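3-hydroxyisobutyryl-CoA hydrolase (Mycobacterium thermoresistibile, PDB 4HDT) probably hydrolyses 3-hydroxyisobutyryl-CoA to 3-hydroxyisobutyrate and free CoA, and has a crotonase-like fold that binds zinc ions in the crystal. Local coordinates at residues A75-A80 with G308-L313; L97-G102 with S284-L289; T288-Y293 with L346-E351. All blocks are in the same frame, centred on the assembly; numbering follows the deposited sequence. Where two conformers were deposited one is given.

Contact 1. Residues A75-A80 with G308-L313; sequences AIYHSA and GIRAQL. With ZN (zinc ion), chain E.
Tyr77 of helix 73-81 packs on Ile309, Arg310 and Leu313 of helix 303-313, joining two surface helices of this crotonase-like fold. The axes of the short segments approach to 10.2 Å and run at 135° to each other. Tyr77 is central. Its CG lies anti to the backbone N (chi1 174°), which sends the ring in between Ile309, Arg310 and Leu313. The tightest touch is at the root of the ring, where Tyr77 CB meets Ile309 CG2 at 3.5 Å. The two side chains pass each other in opposite directions, and the methyl also lies against CG and CD1 of the ring. Tyr77 CD2 meets Leu313 CD1 obliquely at 3.9 Å. CE1 and OH run beside CB and CG of Arg310, and the two side chains point the same way; Tyr77 OH is 3.9 Å from Arg310 CG. The ring and guanidinium planes are 74° apart and do not stack. The Arg310 chain bends at chi3, and its NE forms a salt bridge with Glu307 one turn earlier. Tyr77 OH has a weak hydrogen bond with Lys81. One residue earlier, Ile76 CG2 touches Ile309 CD1 at 4.2 Å, the two chains crossing at about a right angle. Ile76 also rests on Ala87 and Trp91 of helix 85-103. Next to Tyr77, His78 takes no part in the packing and binds a zinc ion through ND1 at 2.1 Å. No hydrogen bond links the two segments. The helices are therefore held here by van der Waals contact, with the polar groups of Tyr77 and Arg310 engaged along their own helices.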
ATOM      1  N   ALA A  75     -16.342  -5.748   1.522  1.00 23.67           N
ATOM      2  CA  ALA A  75     -16.756  -5.364   2.865  1.00 22.53           C
ATOM      3  C   ALA A  75     -16.784  -3.832   3.048  1.00 21.67           C
ATOM      4  O   ALA A  75     -17.662  -3.287   3.751  1.00 22.00           O
ATOM      5  CB  ALA A  75     -15.818  -6.021   3.866  1.00 22.49           C
ATOM      6  N   ILE A  76     -15.834  -3.130   2.433  1.00 20.60           N
ATOM      7  CA  ILE A  76     -15.795  -1.667   2.514  1.00 19.33           C
ATOM      8  C   ILE A  76     -17.015  -1.124   1.777  1.00 19.47           C
ATOM      9  O   ILE A  76     -17.673  -0.192   2.230  1.00 18.37           O
ATOM     10  CB  ILE A  76     -14.486  -1.089   1.916  1.00 18.92           C
ATOM     11  CG1 ILE A  76     -13.282  -1.591   2.731  1.00 18.79           C
ATOM     12  CG2 ILE A  76     -14.553   0.427   1.859  1.00 18.48           C
ATOM     13  CD1 ILE A  76     -13.224  -1.047   4.142  1.00 18.92           C
ATOM     14  N   TYR A  77     -17.325  -1.746   0.651  1.00 19.84           N
ATOM     15  CA  TYR A  77     -18.465  -1.338  -0.163  1.00 20.51           C
ATOM     16  C   TYR A  77     -19.752  -1.487   0.629  1.00 20.50           C
ATOM     17  O   TYR A  77     -20.532  -0.535   0.746  1.00 20.02           O
ATOM     18  CB  TYR A  77     -18.463  -2.169  -1.448  1.00 20.90           C
ATOM     19  CG  TYR A  77     -19.654  -2.015  -2.394  1.00 21.56           C
ATOM     20  CD1 TYR A  77     -19.886  -0.818  -3.067  1.00 21.44           C
ATOM     21  CD2 TYR A  77     -20.464  -3.099  -2.682  1.00 23.20           C
ATOM     22  CE1 TYR A  77     -20.927  -0.682  -3.960  1.00 23.02           C
ATOM     23  CE2 TYR A  77     -21.525  -2.983  -3.553  1.00 23.19           C
ATOM     24  CZ  TYR A  77     -21.749  -1.778  -4.199  1.00 24.15           C
ATOM     25  OH  TYR A  77     -22.800  -1.670  -5.072  1.00 26.29           O
ATOM     26  N   HIS A  78     -19.968  -2.651   1.222  1.00 20.97           N
ATOM     27  CA  HIS A  78     -21.188  -2.822   2.022  1.00 21.71           C
ATOM     28  C   HIS A  78     -21.268  -1.845   3.189  1.00 20.84           C
ATOM     29  O   HIS A  78     -22.357  -1.356   3.526  1.00 22.31           O
ATOM     30  CB  HIS A  78     -21.323  -4.269   2.486  1.00 23.62           C
ATOM     31  CG  HIS A  78     -21.544  -5.230   1.356  1.00 26.05           C
ATOM     32  ND1 HIS A  78     -21.522  -6.594   1.524  1.00 27.62           N
ATOM     33  CD2 HIS A  78     -21.755  -5.021   0.032  1.00 27.75           C
ATOM     34  CE1 HIS A  78     -21.726  -7.187   0.363  1.00 28.52           C
ATOM     35  NE2 HIS A  78     -21.857  -6.253  -0.561  1.00 28.30           N
ATOM     36  N   SER A  79     -20.121  -1.542   3.813  1.00 18.88           N
ATOM     37  CA  SER A  79     -20.131  -0.588   4.917  1.00 18.57           C
ATOM     38  C   SER A  79     -20.430   0.851   4.486  1.00 19.03           C
ATOM     39  O   SER A  79     -21.165   1.578   5.146  1.00 19.74           O
ATOM     40  CB  SER A  79     -18.785  -0.648   5.676  1.00 17.38           C
ATOM     41  OG  SER A  79     -18.806   0.174   6.819  1.00 17.15           O
ATOM     42  N   ALA A  80     -19.829   1.263   3.378  1.00 18.81           N
ATOM     43  CA  ALA A  80     -20.039   2.610   2.840  1.00 20.08           C
ATOM     44  C   ALA A  80     -21.486   2.839   2.455  1.00 22.36           C
ATOM     45  O   ALA A  80     -21.984   3.945   2.596  1.00 24.34           O
ATOM     46  CB  ALA A  80     -19.134   2.866   1.639  1.00 19.26           C
ATOM     47  N   GLY A 308     -16.851   3.684  -7.603  1.00 17.10           N
ATOM     48  CA  GLY A 308     -15.584   3.057  -7.973  1.00 16.78           C
ATOM     49  C   GLY A 308     -15.524   1.580  -7.644  1.00 16.83           C
ATOM     50  O   GLY A 308     -15.180   0.742  -8.483  1.00 17.16           O
ATOM     51  N   ILE A 309     -15.900   1.220  -6.433  1.00 17.48           N
ATOM     52  CA  ILE A 309     -15.858  -0.172  -6.059  1.00 18.12           C
ATOM     53  C   ILE A 309     -16.938  -0.931  -6.820  1.00 19.60           C
ATOM     54  O   ILE A 309     -16.710  -2.058  -7.251  1.00 20.59           O
ATOM     55  CB  ILE A 309     -16.049  -0.354  -4.560  1.00 17.70           C
ATOM     56  CG1 ILE A 309     -14.871   0.249  -3.762  1.00 16.90           C
ATOM     57  CG2 ILE A 309     -16.265  -1.826  -4.213  1.00 18.24           C
ATOM     58  CD1 ILE A 309     -15.110   0.289  -2.275  1.00 17.05           C
ATOM     59  N   ARG A 310     -18.130  -0.355  -6.971  1.00 21.27           N
ATOM     60  CA  ARG A 310     -19.210  -0.992  -7.756  0.50 22.97           C
ATOM     61  C   ARG A 310     -18.736  -1.386  -9.148  1.00 24.23           C
ATOM     62  O   ARG A 310     -18.972  -2.506  -9.626  1.00 24.29           O
ATOM     63  CB  ARG A 310     -20.422  -0.047  -7.894  0.50 24.25           C
ATOM     64  CG  ARG A 310     -21.629  -0.655  -8.621  0.50 25.36           C
ATOM     65  CD  ARG A 310     -22.478   0.407  -9.314  0.50 26.60           C
ATOM     66  NE  ARG A 310     -21.759   1.116 -10.367  0.50 26.66           N
ATOM     67  CZ  ARG A 310     -21.348   0.548 -11.496  0.50 27.43           C
ATOM     68  NH1 ARG A 310     -21.577  -0.742 -11.703  0.50 28.33           N
ATOM     69  NH2 ARG A 310     -20.705   1.260 -12.412  0.50 27.74           N
ATOM     70  N   ALA A 311     -18.095  -0.438  -9.826  1.00 23.82           N
ATOM     71  CA  ALA A 311     -17.635  -0.682 -11.183  1.00 25.92           C
ATOM     72  C   ALA A 311     -16.626  -1.830 -11.241  1.00 27.36           C
ATOM     73  O   ALA A 311     -16.654  -2.619 -12.195  1.00 28.49           O
ATOM     74  CB  ALA A 311     -17.049   0.575 -11.790  1.00 25.67           C
ATOM     75  N   GLN A 312     -15.735  -1.905 -10.253  1.00 29.24           N
ATOM     76  CA  GLN A 312     -14.753  -2.995 -10.167  1.00 32.85           C
ATOM     77  C   GLN A 312     -15.454  -4.337 -10.043  1.00 35.88           C
ATOM     78  O   GLN A 312     -15.100  -5.292 -10.726  1.00 37.58           O
ATOM     79  CB  GLN A 312     -13.790  -2.795  -8.983  1.00 32.41           C
ATOM     80  N   LEU A 313     -16.470  -4.402  -9.185  1.00 37.56           N
ATOM     81  CA  LEU A 313     -17.197  -5.653  -8.948  1.00 39.82           C
ATOM     82  C   LEU A 313     -18.107  -6.055 -10.103  1.00 41.00           C
ATOM     83  O   LEU A 313     -18.188  -7.233 -10.427  1.00 42.27           O
ATOM     84  CB  LEU A 313     -18.044  -5.548  -7.690  1.00 39.02           C
ATOM     85  CG  LEU A 313     -17.289  -5.300  -6.389  1.00 39.98           C
ATOM     86  CD1 LEU A 313     -18.299  -5.078  -5.275  1.00 39.68           C
ATOM     87  CD2 LEU A 313     -16.333  -6.436  -6.052  1.00 40.90           C
TER
HETATM   88 ZN    ZN E 403     -21.239  -7.867   3.126  1.00 36.52          ZN

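Contact 2. Residues L97-G102 with S284-L289; sequences LNAHIG and SLEDTL. With ZN (zinc ion), chain B.
Leu285 has CG anti to its backbone nitrogen (chi1 179°), and this carries CD2 across to helix 85-103. There the methyl sits 4.0 Å from Ala99 CA and equally near Asn98 O. Gly102 has no side chain, and Leu285 CD2 fills the side where a CB would point, 4.1 Å from Gly102 CA. Leu289 lies one turn later, and its CD1 meets Ala99 CB at 3.7 Å. Both leucine methyls press on Ala99 from the facing helix, one at CA and one at CB. Glu286 folds back at chi2 (82°) and brings its carboxylate alongside Ala99, with OE2 3.9 Å from Ala99 CB. No direct hydrogen bond crosses between the segments; a single water bridges them. It donates to Ala99 O at 2.9 Å and to Glu286 OE2. The same carboxylate oxygen forms a salt bridge with Arg103, just beyond Gly102. Ser284 is the N-cap of helix 285-299. Its OG accepts from Asp287 N at 3.1 Å in a nearly straight bond. Ser284 O takes both Thr288 N and Thr288 OG1, which arrive from opposite faces of the carbonyl plane. His100 points away from this interface and binds zinc through NE2, a site shared with Glu49 and Glu351. Small residues on one helix and leucines on the other make a nearly antiparallel helix pair, with segment axes 9.9 Å apart, inside the crotonase-like fold.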
ATOM      1  N   LEU A  97      -2.027  -1.514  13.225  1.00  9.54           N
ATOM      2  CA  LEU A  97      -1.159  -2.611  12.860  1.00  9.37           C
ATOM      3  C   LEU A  97      -0.022  -2.118  11.960  1.00  9.02           C
ATOM      4  O   LEU A  97       1.143  -2.489  12.170  1.00  9.39           O
ATOM      5  CB  LEU A  97      -1.952  -3.722  12.151  1.00  9.29           C
ATOM      6  CG  LEU A  97      -1.136  -4.836  11.432  1.00  9.22           C
ATOM      7  CD1 LEU A  97      -0.294  -5.626  12.410  1.00  9.69           C
ATOM      8  CD2 LEU A  97      -2.046  -5.769  10.621  1.00  9.29           C
ATOM      9  N   ASN A  98      -0.368  -1.320  10.950  1.00  8.68           N
ATOM     10  CA  ASN A  98       0.677  -0.760  10.025  1.00  8.26           C
ATOM     11  C   ASN A  98       1.774  -0.032  10.812  1.00  8.48           C
ATOM     12  O   ASN A  98       2.978  -0.244  10.599  1.00  8.33           O
ATOM     13  CB  ASN A  98       0.059   0.194   8.967  1.00  8.17           C
ATOM     14  CG  ASN A  98      -1.053  -0.426   8.124  1.00  8.09           C
ATOM     15  OD1 ASN A  98      -2.062   0.255   7.832  1.00  8.25           O
ATOM     16  ND2 ASN A  98      -0.876  -1.661   7.687  1.00  8.06           N
ATOM     17  N   ALA A  99       1.357   0.818  11.739  1.00  8.49           N
ATOM     18  CA  ALA A  99       2.280   1.559  12.611  1.00  8.83           C
ATOM     19  C   ALA A  99       3.103   0.658  13.482  1.00  9.12           C
ATOM     20  O   ALA A  99       4.321   0.849  13.650  1.00  9.21           O
ATOM     21  CB  ALA A  99       1.518   2.570  13.422  1.00  9.13           C
ATOM     22  N   HIS A 100       2.463  -0.356  14.053  1.00  9.31           N
ATOM     23  CA  HIS A 100       3.208  -1.296  14.864  1.00  9.87           C
ATOM     24  C   HIS A 100       4.274  -2.073  14.119  1.00  9.74           C
ATOM     25  O   HIS A 100       5.380  -2.206  14.586  1.00 10.27           O
ATOM     26  CB  HIS A 100       2.314  -2.275  15.593  1.00 10.25           C
ATOM     27  CG  HIS A 100       2.973  -2.802  16.835  1.00 10.95           C
ATOM     28  ND1 HIS A 100       2.508  -3.905  17.515  1.00 11.57           N
ATOM     29  CD2 HIS A 100       4.060  -2.367  17.521  1.00 11.42           C
ATOM     30  CE1 HIS A 100       3.271  -4.112  18.577  1.00 12.15           C
ATOM     31  NE2 HIS A 100       4.216  -3.187  18.601  1.00 11.98           N
ATOM     32  N   ILE A 101       3.974  -2.514  12.922  1.00  9.56           N
ATOM     33  CA  ILE A 101       5.005  -3.136  12.063  1.00  9.35           C
ATOM     34  C   ILE A 101       6.140  -2.168  11.821  1.00  9.47           C
ATOM     35  O   ILE A 101       7.323  -2.546  11.916  1.00  9.39           O
ATOM     36  CB  ILE A 101       4.391  -3.599  10.720  1.00  8.94           C
ATOM     37  CG1 ILE A 101       3.293  -4.670  10.954  1.00  9.08           C
ATOM     38  CG2 ILE A 101       5.484  -4.147   9.807  1.00  8.83           C
ATOM     39  CD1 ILE A 101       2.324  -4.808   9.771  1.00  8.76           C
ATOM     40  N   GLY A 102       5.795  -0.921  11.530  1.00  9.56           N
ATOM     41  CA  GLY A 102       6.785   0.134  11.335  1.00  9.82           C
ATOM     42  C   GLY A 102       7.744   0.369  12.500  1.00 10.51           C
ATOM     43  O   GLY A 102       8.956   0.651  12.250  1.00 11.28           O
ATOM     44  N   SER A 284       6.445  11.556  11.119  1.00 16.16           N
ATOM     45  CA  SER A 284       5.989  10.410  11.890  1.00 15.14           C
ATOM     46  C   SER A 284       5.068   9.506  11.058  1.00 14.22           C
ATOM     47  O   SER A 284       4.197  10.029  10.383  1.00 14.28           O
ATOM     48  CB  SER A 284       5.163  10.979  13.057  1.00 15.58           C
ATOM     49  OG  SER A 284       4.464  10.036  13.726  1.00 15.76           O
ATOM     50  N   LEU A 285       5.285   8.189  11.092  1.00 13.23           N
ATOM     51  CA  LEU A 285       4.332   7.265  10.474  1.00 12.93           C
ATOM     52  C   LEU A 285       2.959   7.408  11.132  1.00 12.71           C
ATOM     53  O   LEU A 285       1.938   7.434  10.441  1.00 12.15           O
ATOM     54  CB  LEU A 285       4.822   5.826  10.521  1.00 12.81           C
ATOM     55  CG  LEU A 285       3.965   4.693   9.955  1.00 12.89           C
ATOM     56  CD1 LEU A 285       3.555   5.002   8.542  1.00 12.45           C
ATOM     57  CD2 LEU A 285       4.689   3.357  10.003  1.00 13.38           C
ATOM     58  N   GLU A 286       2.924   7.508  12.454  1.00 13.15           N
ATOM     59  CA  GLU A 286       1.639   7.683  13.146  1.00 13.24           C
ATOM     60  C   GLU A 286       0.896   8.948  12.718  1.00 13.68           C
ATOM     61  O   GLU A 286      -0.309   8.900  12.453  1.00 13.89           O
ATOM     62  CB  GLU A 286       1.800   7.618  14.668  1.00 13.68           C
ATOM     63  CG  GLU A 286       2.203   6.262  15.202  1.00 13.39           C
ATOM     64  CD  GLU A 286       3.682   5.975  15.132  1.00 13.23           C
ATOM     65  OE1 GLU A 286       4.500   6.873  14.843  1.00 13.29           O
ATOM     66  OE2 GLU A 286       4.036   4.813  15.362  1.00 13.48           O
ATOM     67  N   ASP A 287       1.577  10.084  12.648  1.00 14.74           N
ATOM     68  CA  ASP A 287       0.941  11.310  12.206  1.00 15.39           C
ATOM     69  C   ASP A 287       0.418  11.214  10.782  1.00 13.97           C
ATOM     70  O   ASP A 287      -0.651  11.749  10.449  1.00 14.15           O
ATOM     71  CB  ASP A 287       1.887  12.489  12.325  1.00 17.04           C
ATOM     72  CG  ASP A 287       2.196  12.863  13.759  1.00 18.69           C
ATOM     73  OD1 ASP A 287       1.594  12.284  14.698  1.00 19.70           O
ATOM     74  OD2 ASP A 287       3.103  13.720  13.898  1.00 21.36           O
ATOM     75  N   THR A 288       1.138  10.504   9.930  1.00 12.70           N
ATOM     76  CA  THR A 288       0.710  10.310   8.562  1.00 12.01           C
ATOM     77  C   THR A 288      -0.553   9.453   8.509  1.00 11.38           C
ATOM     78  O   THR A 288      -1.515   9.741   7.767  1.00 10.96           O
ATOM     79  CB  THR A 288       1.842   9.697   7.714  1.00 11.83           C
ATOM     80  OG1 THR A 288       3.024  10.502   7.834  1.00 12.61           O
ATOM     81  CG2 THR A 288       1.478   9.627   6.272  1.00 11.62           C
ATOM     82  N   LEU A 289      -0.545   8.369   9.259  1.00 11.01           N
ATOM     83  CA  LEU A 289      -1.742   7.508   9.332  1.00 11.11           C
ATOM     84  C   LEU A 289      -2.938   8.276   9.883  1.00 11.98           C
ATOM     85  O   LEU A 289      -4.058   7.988   9.532  1.00 11.60           O
ATOM     86  CB  LEU A 289      -1.466   6.271  10.193  1.00 10.84           C
ATOM     87  CG  LEU A 289      -0.512   5.267   9.513  1.00 10.26           C
ATOM     88  CD1 LEU A 289       0.129   4.295  10.503  1.00 10.16           C
ATOM     89  CD2 LEU A 289      -1.251   4.509   8.451  1.00  9.86           C
TER
HETATM   90 ZN    ZN B 400       5.512  -2.603  20.132  1.00 15.35          ZN
HETATM   91  O   HOH W   1       5.458   3.400  13.014  1.00 26.39           O

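Contact 3. Residues T288-Y293 with L346-E351; sequences TLRQEY and LTFEGE. With ZN (zinc ion), chain B.
Leu346, Phe348 and Leu289 make the apolar part of this contact between helix 285-299 and the C-terminal tail. Leu346 makes the most extensive contact. Its CG is anti to the backbone N (chi1 174°), and CD2 reaches the helix, 3.6 Å from Leu289 O and close to Leu289 CB. On its other side Leu346 CB lies against Tyr293, 3.9 Å from CD2 of the ring, and the two side chains run aslant. Leu289 CB lies at the edge of the Phe348 ring, 4.0 Å from CZ. Phe348 also rests on Ala99 of helix 85-103, which places it where the two helices and the tail converge.

The second kind of contact joins flat groups. The rim of the Phe348 ring stands over one face of the Arg290 guanidinium, with planes 87° apart. Arg290 NH1 is 3.9 Å from Phe348 CD1 and lies near the plane of the ring, so the cation meets the edge and not the pi face. Residues 346-351 have no regular secondary structure; they follow helix 332-336 and lie largely on the outside of the crotonase-like fold. The tail meets helix 285-299 through Leu346 and Phe348, then leaves it for the zinc site at helix 85-103.

Polar links are modest. Arg290 NH1 gives a weak hydrogen bond to Leu346 O, at 3.5 Å and a bent 138°. The stronger partner of Arg290 is Asp287, one turn back, which forms a salt bridge with NE. A water donates to Arg290 O and accepts from Leu346 N, each at 3.0 Å. Arg96 of helix 85-103 donates to both Thr347 O and Glu349 O.

Metal binding comes last along the tail. Glu351 OE1 binds a zinc ion at 2.0 Å, together with Glu49 and His100, while Glu351 OE2 pairs with Arg103.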
ATOM      1  N   THR A 288       1.138  10.504   9.930  1.00 12.70           N
ATOM      2  CA  THR A 288       0.710  10.310   8.562  1.00 12.01           C
ATOM      3  C   THR A 288      -0.553   9.453   8.509  1.00 11.38           C
ATOM      4  O   THR A 288      -1.515   9.741   7.767  1.00 10.96           O
ATOM      5  CB  THR A 288       1.842   9.697   7.714  1.00 11.83           C
ATOM      6  OG1 THR A 288       3.024  10.502   7.834  1.00 12.61           O
ATOM      7  CG2 THR A 288       1.478   9.627   6.272  1.00 11.62           C
ATOM      8  N   LEU A 289      -0.545   8.369   9.259  1.00 11.01           N
ATOM      9  CA  LEU A 289      -1.742   7.508   9.332  1.00 11.11           C
ATOM     10  C   LEU A 289      -2.938   8.276   9.883  1.00 11.98           C
ATOM     11  O   LEU A 289      -4.058   7.988   9.532  1.00 11.60           O
ATOM     12  CB  LEU A 289      -1.466   6.271  10.193  1.00 10.84           C
ATOM     13  CG  LEU A 289      -0.512   5.267   9.513  1.00 10.26           C
ATOM     14  CD1 LEU A 289       0.129   4.295  10.503  1.00 10.16           C
ATOM     15  CD2 LEU A 289      -1.251   4.509   8.451  1.00  9.86           C
ATOM     16  N   ARG A 290      -2.716   9.210  10.812  1.00 13.17           N
ATOM     17  CA  ARG A 290      -3.845  10.010  11.327  1.00 14.44           C
ATOM     18  C   ARG A 290      -4.508  10.821  10.215  1.00 13.81           C
ATOM     19  O   ARG A 290      -5.717  10.956  10.190  1.00 14.02           O
ATOM     20  CB  ARG A 290      -3.393  11.013  12.390  1.00 16.67           C
ATOM     21  CG  ARG A 290      -2.933  10.441  13.678  1.00 19.31           C
ATOM     22  CD  ARG A 290      -2.539  11.624  14.589  1.00 21.90           C
ATOM     23  NE  ARG A 290      -1.253  11.412  15.244  1.00 24.61           N
ATOM     24  CZ  ARG A 290      -1.114  10.800  16.414  1.00 26.23           C
ATOM     25  NH1 ARG A 290      -2.166  10.331  17.101  1.00 27.46           N
ATOM     26  NH2 ARG A 290       0.098  10.627  16.891  1.00 28.65           N
ATOM     27  N   GLN A 291      -3.696  11.365   9.309  1.00 13.04           N
ATOM     28  CA  GLN A 291      -4.184  12.105   8.166  1.00 12.87           C
ATOM     29  C   GLN A 291      -4.921  11.163   7.229  1.00 12.01           C
ATOM     30  O   GLN A 291      -6.028  11.456   6.764  1.00 12.02           O
ATOM     31  CB  GLN A 291      -3.036  12.790   7.436  1.00 13.12           C
ATOM     32  CG  GLN A 291      -3.415  13.581   6.195  1.00 13.65           C
ATOM     33  CD  GLN A 291      -2.246  14.448   5.761  1.00 14.19           C
ATOM     34  OE1 GLN A 291      -2.075  15.572   6.266  1.00 15.93           O
ATOM     35  NE2 GLN A 291      -1.426  13.923   4.898  1.00 14.27           N
ATOM     36  N   GLU A 292      -4.314  10.024   6.956  1.00 11.03           N
ATOM     37  CA  GLU A 292      -4.930   9.058   6.069  1.00 10.37           C
ATOM     38  C   GLU A 292      -6.285   8.604   6.618  1.00 10.57           C
ATOM     39  O   GLU A 292      -7.236   8.354   5.873  1.00 10.30           O
ATOM     40  CB  GLU A 292      -4.022   7.842   5.881  1.00  9.95           C
ATOM     41  CG  GLU A 292      -2.791   8.078   4.996  1.00  9.65           C
ATOM     42  CD  GLU A 292      -1.864   6.877   4.885  1.00  9.44           C
ATOM     43  OE1 GLU A 292      -2.214   5.798   5.388  1.00  9.08           O
ATOM     44  OE2 GLU A 292      -0.764   7.013   4.291  1.00  9.17           O
ATOM     45  N   TYR A 293      -6.396   8.492   7.923  1.00 10.82           N
ATOM     46  CA  TYR A 293      -7.656   8.036   8.518  1.00 11.36           C
ATOM     47  C   TYR A 293      -8.762   9.081   8.293  1.00 11.82           C
ATOM     48  O   TYR A 293      -9.887   8.719   7.966  1.00 11.94           O
ATOM     49  CB  TYR A 293      -7.460   7.778  10.017  1.00 11.93           C
ATOM     50  CG  TYR A 293      -8.668   7.245  10.731  1.00 12.61           C
ATOM     51  CD1 TYR A 293      -9.083   5.912  10.537  1.00 12.63           C
ATOM     52  CD2 TYR A 293      -9.384   8.046  11.605  1.00 13.67           C
ATOM     53  CE1 TYR A 293     -10.184   5.406  11.180  1.00 13.38           C
ATOM     54  CE2 TYR A 293     -10.489   7.553  12.236  1.00 14.58           C
ATOM     55  CZ  TYR A 293     -10.898   6.247  12.041  1.00 14.23           C
ATOM     56  OH  TYR A 293     -12.037   5.835  12.728  1.00 15.19           O
ATOM     57  N   LEU A 346      -7.686   8.889  14.973  1.00 16.85           N
ATOM     58  CA  LEU A 346      -6.926   7.641  15.087  1.00 15.96           C
ATOM     59  C   LEU A 346      -5.904   7.871  16.223  1.00 16.70           C
ATOM     60  O   LEU A 346      -5.224   8.907  16.260  1.00 16.93           O
ATOM     61  CB  LEU A 346      -6.226   7.332  13.754  1.00 14.77           C
ATOM     62  CG  LEU A 346      -5.279   6.140  13.762  1.00 14.10           C
ATOM     63  CD1 LEU A 346      -6.056   4.860  13.963  1.00 14.07           C
ATOM     64  CD2 LEU A 346      -4.469   6.024  12.495  1.00 13.59           C
ATOM     65  N   THR A 347      -5.863   6.932  17.164  1.00 17.58           N
ATOM     66  CA  THR A 347      -4.894   6.958  18.270  1.00 18.58           C
ATOM     67  C   THR A 347      -4.161   5.615  18.363  1.00 18.31           C
ATOM     68  O   THR A 347      -4.620   4.595  17.841  1.00 16.60           O
ATOM     69  CB  THR A 347      -5.584   7.266  19.618  1.00 20.15           C
ATOM     70  OG1 THR A 347      -6.629   6.308  19.856  1.00 20.57           O
ATOM     71  CG2 THR A 347      -6.161   8.645  19.557  1.00 21.52           C
ATOM     72  N   PHE A 348      -2.978   5.642  18.996  1.00 19.26           N
ATOM     73  CA  PHE A 348      -2.060   4.490  18.982  1.00 19.23           C
ATOM     74  C   PHE A 348      -1.684   3.965  20.355  1.00 22.42           C
ATOM     75  O   PHE A 348      -0.692   3.264  20.517  1.00 24.22           O
ATOM     76  CB  PHE A 348      -0.798   4.871  18.234  1.00 18.27           C
ATOM     77  CG  PHE A 348      -1.070   5.260  16.826  1.00 16.58           C
ATOM     78  CD1 PHE A 348      -1.371   6.578  16.521  1.00 16.28           C
ATOM     79  CD2 PHE A 348      -1.008   4.336  15.814  1.00 15.67           C
ATOM     80  CE1 PHE A 348      -1.648   6.960  15.227  1.00 15.90           C
ATOM     81  CE2 PHE A 348      -1.265   4.711  14.521  1.00 15.26           C
ATOM     82  CZ  PHE A 348      -1.589   6.025  14.218  1.00 15.38           C
ATOM     83  N   GLU A 349      -2.470   4.297  21.343  1.00 24.54           N
ATOM     84  CA  GLU A 349      -2.107   3.912  22.684  1.00 27.45           C
ATOM     85  C   GLU A 349      -2.664   2.499  22.961  1.00 27.77           C
ATOM     86  O   GLU A 349      -3.452   1.964  22.138  1.00 27.03           O
ATOM     87  CB  GLU A 349      -2.413   5.088  23.621  1.00 30.09           C
ATOM     88  CG  GLU A 349      -1.437   6.238  23.259  1.00 32.20           C
ATOM     89  CD  GLU A 349      -1.773   7.614  23.821  1.00 35.53           C
ATOM     90  OE1 GLU A 349      -2.269   7.682  24.953  1.00 36.95           O
ATOM     91  OE2 GLU A 349      -1.477   8.644  23.146  1.00 36.44           O
ATOM     92  N   GLY A 350      -2.149   1.828  23.995  1.00 28.26           N
ATOM     93  CA  GLY A 350      -2.407   0.383  24.243  1.00 29.01           C
ATOM     94  C   GLY A 350      -1.238  -0.563  23.929  1.00 30.53           C
ATOM     95  O   GLY A 350      -1.404  -1.779  23.788  1.00 31.05           O
ATOM     96  N   GLU A 351      -0.038   0.003  23.782  1.00 29.96           N
ATOM     97  CA  GLU A 351       1.137  -0.759  23.413  1.00 29.52           C
ATOM     98  C   GLU A 351       1.463  -1.881  24.426  1.00 32.86           C
ATOM     99  O   GLU A 351       1.242  -1.733  25.635  1.00 37.41           O
ATOM    100  CB  GLU A 351       2.297   0.241  23.264  1.00 28.74           C
ATOM    101  CG  GLU A 351       3.668  -0.350  23.130  1.00 26.65           C
ATOM    102  CD  GLU A 351       3.896  -1.053  21.827  1.00 23.69           C
ATOM    103  OE1 GLU A 351       4.709  -1.982  21.861  1.00 21.87           O
ATOM    104  OE2 GLU A 351       3.292  -0.669  20.801  1.00 23.08           O
TER
HETATM  105 ZN    ZN B 400       5.512  -2.603  20.132  1.00 15.35          ZN
HETATM  106  O   HOH W   2      -7.354  10.681  12.646  1.00 15.21           O

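In the fold
Along the chain, helix 73-81 comes first and is followed directly by helix 85-103. Contact 2 joins the latter to the start of helix 285-299 and closes a loop of 181 residues. Contact 1 closes a longer loop of 227 residues, from helix 73-81 to helix 303-313, and so encloses contact 2. Contact 3 begins on helix 285-299, where contact 2 ends, and crosses contact 1. It closes a short loop of 52 residues, with helices but no strand, and ties the C-terminal tail to helix 285-299. Contacts 2 and 3 are neighbours, with centres 7 Å apart, and share Thr288, Leu289 and one zinc site. Contact 1 lies some 25 Å from contact 2, between centres.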